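Local coordinates for protein phytoene synthase (Enterococcus hirae, PDB 5IYS) that probably joins two prenyl diphosphates head to head in a magnesium-dependent reaction, as squalene, dehydrosqualene and phytoene synthases do, at residues L200-E214 against L253-D265. Residues are numbered along the deposited sequence; the frame is centred on the assembly and turned at random.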
# COMPACT_ATOMS: atom_id res chain seq x y z
N LEU A 200 -14.81 -18.63 -6.82
CA LEU A 200 -13.57 -17.86 -6.68
C LEU A 200 -12.46 -18.45 -7.53
O LEU A 200 -11.40 -17.85 -7.67
CB LEU A 200 -13.11 -17.80 -5.22
CG LEU A 200 -14.03 -17.16 -4.18
CD1 LEU A 200 -13.28 -16.98 -2.85
CD2 LEU A 200 -14.59 -15.83 -4.69
N LYS A 201 -12.71 -19.62 -8.13
CA LYS A 201 -11.68 -20.27 -8.93
C LYS A 201 -11.95 -20.19 -10.43
O LYS A 201 -11.15 -20.68 -11.23
CB LYS A 201 -11.47 -21.73 -8.51
CG LYS A 201 -12.73 -22.60 -8.51
CD LYS A 201 -12.43 -24.02 -8.01
CE LYS A 201 -12.36 -24.08 -6.49
NZ LYS A 201 -11.48 -25.19 -6.00
N GLU A 202 -13.03 -19.51 -10.80
CA GLU A 202 -13.40 -19.35 -12.21
C GLU A 202 -12.65 -18.22 -12.91
O GLU A 202 -12.09 -17.33 -12.24
CB GLU A 202 -14.92 -19.18 -12.33
CG GLU A 202 -15.65 -20.52 -12.40
CD GLU A 202 -16.97 -20.52 -11.68
OE1 GLU A 202 -17.27 -21.52 -10.97
OE2 GLU A 202 -17.73 -19.54 -11.84
N LYS A 203 -12.64 -18.23 -14.24
CA LYS A 203 -11.94 -17.20 -15.02
C LYS A 203 -12.62 -15.83 -14.99
O LYS A 203 -11.95 -14.80 -14.88
CB LYS A 203 -11.72 -17.67 -16.46
CG LYS A 203 -10.78 -18.87 -16.55
CD LYS A 203 -9.74 -18.70 -17.66
CE LYS A 203 -8.98 -17.37 -17.54
NZ LYS A 203 -8.10 -17.24 -16.32
N GLN A 204 -13.95 -15.84 -15.05
CA GLN A 204 -14.75 -14.62 -14.99
C GLN A 204 -15.78 -14.73 -13.86
O GLN A 204 -16.29 -15.81 -13.58
CB GLN A 204 -15.43 -14.34 -16.34
CG GLN A 204 -14.56 -14.52 -17.59
CD GLN A 204 -13.53 -13.41 -17.77
OE1 GLN A 204 -12.38 -13.68 -18.12
NE2 GLN A 204 -13.95 -12.16 -17.57
N ALA A 205 -15.96 -13.64 -13.12
CA ALA A 205 -16.91 -13.63 -12.01
C ALA A 205 -18.34 -13.94 -12.47
O ALA A 205 -18.85 -13.30 -13.39
CB ALA A 205 -16.88 -12.29 -11.31
N GLN A 206 -19.03 -14.78 -11.71
CA GLN A 206 -20.46 -14.96 -11.89
C GLN A 206 -21.21 -13.73 -11.38
O GLN A 206 -20.63 -12.85 -10.75
CB GLN A 206 -20.97 -16.19 -11.14
CG GLN A 206 -20.96 -17.44 -12.00
CD GLN A 206 -21.03 -18.69 -11.15
OE1 GLN A 206 -22.11 -19.06 -10.68
NE2 GLN A 206 -19.88 -19.28 -10.87
N THR A 207 -22.50 -13.70 -11.68
CA THR A 207 -23.33 -12.53 -11.45
C THR A 207 -23.29 -12.13 -9.98
O THR A 207 -23.14 -10.95 -9.69
CB THR A 207 -24.79 -12.76 -11.91
OG1 THR A 207 -24.79 -12.85 -13.33
CG2 THR A 207 -25.72 -11.62 -11.46
N GLN A 208 -23.41 -13.11 -9.09
CA GLN A 208 -23.39 -12.84 -7.67
C GLN A 208 -22.04 -12.23 -7.24
O GLN A 208 -22.03 -11.32 -6.42
CB GLN A 208 -23.64 -14.11 -6.85
CG GLN A 208 -25.05 -14.68 -6.98
CD GLN A 208 -25.28 -15.40 -8.30
OE1 GLN A 208 -24.33 -15.76 -9.00
NE2 GLN A 208 -26.54 -15.58 -8.66
N LEU A 209 -20.94 -12.78 -7.75
CA LEU A 209 -19.60 -12.27 -7.40
C LEU A 209 -19.33 -10.88 -7.99
O LEU A 209 -18.60 -10.07 -7.40
CB LEU A 209 -18.51 -13.28 -7.75
CG LEU A 209 -17.05 -12.94 -7.41
CD1 LEU A 209 -16.80 -12.77 -5.89
CD2 LEU A 209 -16.14 -14.03 -7.97
N VAL A 210 -19.96 -10.57 -9.12
CA VAL A 210 -19.84 -9.23 -9.67
C VAL A 210 -20.51 -8.21 -8.76
O VAL A 210 -19.94 -7.17 -8.44
CB VAL A 210 -20.37 -9.14 -11.12
CG1 VAL A 210 -20.34 -7.67 -11.59
CG2 VAL A 210 -19.50 -10.00 -12.06
N ALA A 211 -21.68 -8.59 -8.23
CA ALA A 211 -22.39 -7.76 -7.27
C ALA A 211 -21.50 -7.42 -6.07
O ALA A 211 -21.41 -6.26 -5.67
CB ALA A 211 -23.64 -8.47 -6.81
N LEU A 212 -20.92 -8.46 -5.48
CA LEU A 212 -20.06 -8.31 -4.32
C LEU A 212 -18.82 -7.47 -4.64
O LEU A 212 -18.55 -6.49 -3.95
CB LEU A 212 -19.62 -9.69 -3.81
CG LEU A 212 -18.82 -9.78 -2.50
CD1 LEU A 212 -18.75 -11.23 -1.99
CD2 LEU A 212 -17.43 -9.19 -2.66
N TRP A 213 -18.12 -7.84 -5.72
CA TRP A 213 -17.00 -7.09 -6.25
C TRP A 213 -17.33 -5.60 -6.34
O TRP A 213 -16.64 -4.74 -5.78
CB TRP A 213 -16.58 -7.64 -7.61
CG TRP A 213 -15.21 -7.20 -8.05
CD1 TRP A 213 -14.04 -7.93 -7.96
CD2 TRP A 213 -14.86 -5.96 -8.69
NE1 TRP A 213 -12.99 -7.19 -8.44
CE2 TRP A 213 -13.46 -6.00 -8.93
CE3 TRP A 213 -15.58 -4.84 -9.09
CZ2 TRP A 213 -12.78 -4.96 -9.58
CZ3 TRP A 213 -14.90 -3.78 -9.67
CH2 TRP A 213 -13.51 -3.84 -9.91
N GLU A 214 -18.43 -5.29 -7.02
CA GLU A 214 -18.83 -3.91 -7.20
C GLU A 214 -19.21 -3.21 -5.90
O GLU A 214 -18.91 -2.03 -5.74
CB GLU A 214 -19.91 -3.76 -8.26
CG GLU A 214 -19.39 -3.96 -9.67
CD GLU A 214 -18.52 -2.81 -10.18
OE1 GLU A 214 -18.32 -1.80 -9.46
OE2 GLU A 214 -17.98 -2.92 -11.28
N LEU A 253 -8.98 -0.91 -10.66
CA LEU A 253 -10.39 -1.29 -10.61
C LEU A 253 -11.00 -1.29 -12.02
O LEU A 253 -11.77 -2.19 -12.37
CB LEU A 253 -11.19 -0.37 -9.68
CG LEU A 253 -10.73 -0.36 -8.21
CD1 LEU A 253 -11.52 0.73 -7.49
CD2 LEU A 253 -10.99 -1.70 -7.54
N ASN A 254 -10.74 -0.25 -12.79
CA ASN A 254 -11.29 -0.16 -14.15
C ASN A 254 -10.77 -1.22 -15.10
O ASN A 254 -11.51 -1.71 -15.96
CB ASN A 254 -11.08 1.23 -14.74
CG ASN A 254 -12.13 2.21 -14.26
OD1 ASN A 254 -13.15 1.81 -13.70
ND2 ASN A 254 -11.86 3.49 -14.42
N ILE A 255 -9.53 -1.64 -14.89
CA ILE A 255 -8.93 -2.74 -15.63
C ILE A 255 -9.75 -4.02 -15.45
O ILE A 255 -10.02 -4.72 -16.42
CB ILE A 255 -7.48 -2.99 -15.14
CG1 ILE A 255 -6.50 -2.05 -15.84
CG2 ILE A 255 -7.05 -4.43 -15.34
CD1 ILE A 255 -7.14 -0.83 -16.46
N VAL A 256 -10.04 -4.37 -14.20
CA VAL A 256 -10.78 -5.60 -13.91
C VAL A 256 -12.18 -5.51 -14.52
O VAL A 256 -12.68 -6.48 -15.08
CB VAL A 256 -10.89 -5.89 -12.39
CG1 VAL A 256 -11.72 -7.13 -12.13
CG2 VAL A 256 -9.52 -6.02 -11.77
N ARG A 257 -12.81 -4.35 -14.42
CA ARG A 257 -14.09 -4.16 -15.08
C ARG A 257 -13.96 -4.35 -16.60
O ARG A 257 -14.76 -5.06 -17.21
CB ARG A 257 -14.64 -2.77 -14.77
CG ARG A 257 -15.07 -2.58 -13.34
CD ARG A 257 -15.36 -1.12 -13.10
NE ARG A 257 -15.98 -0.89 -11.80
CZ ARG A 257 -15.54 -0.01 -10.91
NH1 ARG A 257 -14.51 0.78 -11.22
NH2 ARG A 257 -16.18 0.17 -9.77
N LYS A 258 -12.95 -3.75 -17.23
CA LYS A 258 -12.81 -3.82 -18.68
C LYS A 258 -12.59 -5.25 -19.14
O LYS A 258 -13.01 -5.61 -20.23
CB LYS A 258 -11.65 -2.95 -19.19
CG LYS A 258 -11.88 -1.44 -19.07
CD LYS A 258 -13.29 -1.02 -19.46
CE LYS A 258 -14.24 -0.98 -18.26
NZ LYS A 258 -13.83 0.05 -17.25
N GLN A 259 -11.89 -6.04 -18.33
CA GLN A 259 -11.68 -7.45 -18.64
C GLN A 259 -12.86 -8.29 -18.16
O GLN A 259 -12.77 -9.51 -18.00
CB GLN A 259 -10.36 -7.94 -18.03
CG GLN A 259 -9.12 -7.28 -18.66
CD GLN A 259 -7.81 -7.73 -18.01
OE1 GLN A 259 -6.72 -7.28 -18.38
NE2 GLN A 259 -7.93 -8.54 -16.96
N HIS A 260 -13.98 -7.61 -17.92
CA HIS A 260 -15.26 -8.24 -17.58
C HIS A 260 -15.18 -9.08 -16.30
O HIS A 260 -15.76 -10.18 -16.22
CB HIS A 260 -15.85 -9.02 -18.77
CG HIS A 260 -15.74 -8.30 -20.08
ND1 HIS A 260 -16.42 -7.13 -20.36
CD2 HIS A 260 -15.01 -8.58 -21.18
CE1 HIS A 260 -16.08 -6.71 -21.57
NE2 HIS A 260 -15.23 -7.57 -22.08
N TYR A 261 -14.52 -8.52 -15.29
CA TYR A 261 -14.42 -9.15 -13.99
C TYR A 261 -13.68 -10.48 -14.06
O TYR A 261 -14.13 -11.50 -13.53
CB TYR A 261 -15.81 -9.33 -13.38
CG TYR A 261 -16.55 -8.02 -13.27
CD1 TYR A 261 -16.24 -7.09 -12.29
CD2 TYR A 261 -17.42 -7.63 -14.29
CE1 TYR A 261 -16.88 -5.85 -12.24
CE2 TYR A 261 -18.09 -6.42 -14.24
CZ TYR A 261 -17.82 -5.53 -13.22
OH TYR A 261 -18.51 -4.34 -13.20
N SER A 262 -12.56 -10.49 -14.78
CA SER A 262 -11.60 -11.57 -14.67
C SER A 262 -11.03 -11.67 -13.25
O SER A 262 -10.73 -10.64 -12.61
CB SER A 262 -10.45 -11.35 -15.66
OG SER A 262 -9.87 -10.07 -15.44
N LEU A 263 -10.85 -12.90 -12.77
CA LEU A 263 -10.39 -13.14 -11.41
C LEU A 263 -8.89 -13.37 -11.36
O LEU A 263 -8.27 -13.24 -10.30
CB LEU A 263 -11.14 -14.32 -10.79
CG LEU A 263 -12.67 -14.17 -10.77
CD1 LEU A 263 -13.36 -15.45 -10.33
CD2 LEU A 263 -13.14 -12.98 -9.92
N PHE A 264 -8.29 -13.64 -12.52
CA PHE A 264 -6.86 -13.91 -12.61
C PHE A 264 -6.18 -12.91 -13.54
O PHE A 264 -6.83 -12.28 -14.37
CB PHE A 264 -6.57 -15.32 -13.13
CG PHE A 264 -6.96 -16.40 -12.17
CD1 PHE A 264 -8.25 -16.92 -12.18
CD2 PHE A 264 -6.04 -16.91 -11.25
CE1 PHE A 264 -8.61 -17.92 -11.30
CE2 PHE A 264 -6.41 -17.89 -10.36
CZ PHE A 264 -7.70 -18.36 -10.36
N ASP A 265 -4.86 -12.82 -13.42
CA ASP A 265 -4.03 -12.13 -14.39
C ASP A 265 -4.43 -10.66 -14.52
O ASP A 265 -4.61 -10.15 -15.62
CB ASP A 265 -4.13 -12.84 -15.75
CG ASP A 265 -3.23 -12.22 -16.80
OD1 ASP A 265 -2.06 -11.95 -16.47
OD2 ASP A 265 -3.71 -11.94 -17.92
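Tyr261 CG lies anti to its own carbonyl carbon (chi1 -56°) and Trp213 CG anti to its backbone N (chi1 -163°), which brings the tyrosine edge onto one face of the indole in a T-shaped stack, planes at 78° and six-membered-ring centroids 5.3 Å apart. Val210 CG1 sits over the centre of a phenol face as a CH-pi contact, 3.7 Å from the Tyr261 ring centroid. The indole rim meets helix 236-258: Trp213 CZ2 touches Val256 CG1 at 3.5 Å, while Trp213 NE1 bonds Leu171 O. Arg257 grips the Glu214 carboxylate side-on in a salt bridge, NE to OE2 and NH2 to OE1, each oxygen using its syn lone pair; this paired grip holds the two planes nearly coplanar. Arg257 NH1 has a second acid in Glu221, which would help fix the guanidinium. Past the helix end, backbone hydrogen bonds from Ala205 N to Tyr261 O (2.8 Å) and from Leu263 N to Lys203 O (3.0 Å) flank Gln204, whose side chain, bent at chi2, sends NE2 to Gln259 O at 2.9 Å and more weakly to His260 O. Leu263 CD2 meets Leu209 CD2 tip to tip at 3.7 Å. A Schellman motif with His260 at C-prime ends helix 236-258 here, and a single beta bridge, Gln204 with Ser262, ties its exit loop to the lead-in of helix 207-227 within the all-helical squalene/phytoene synthase fold.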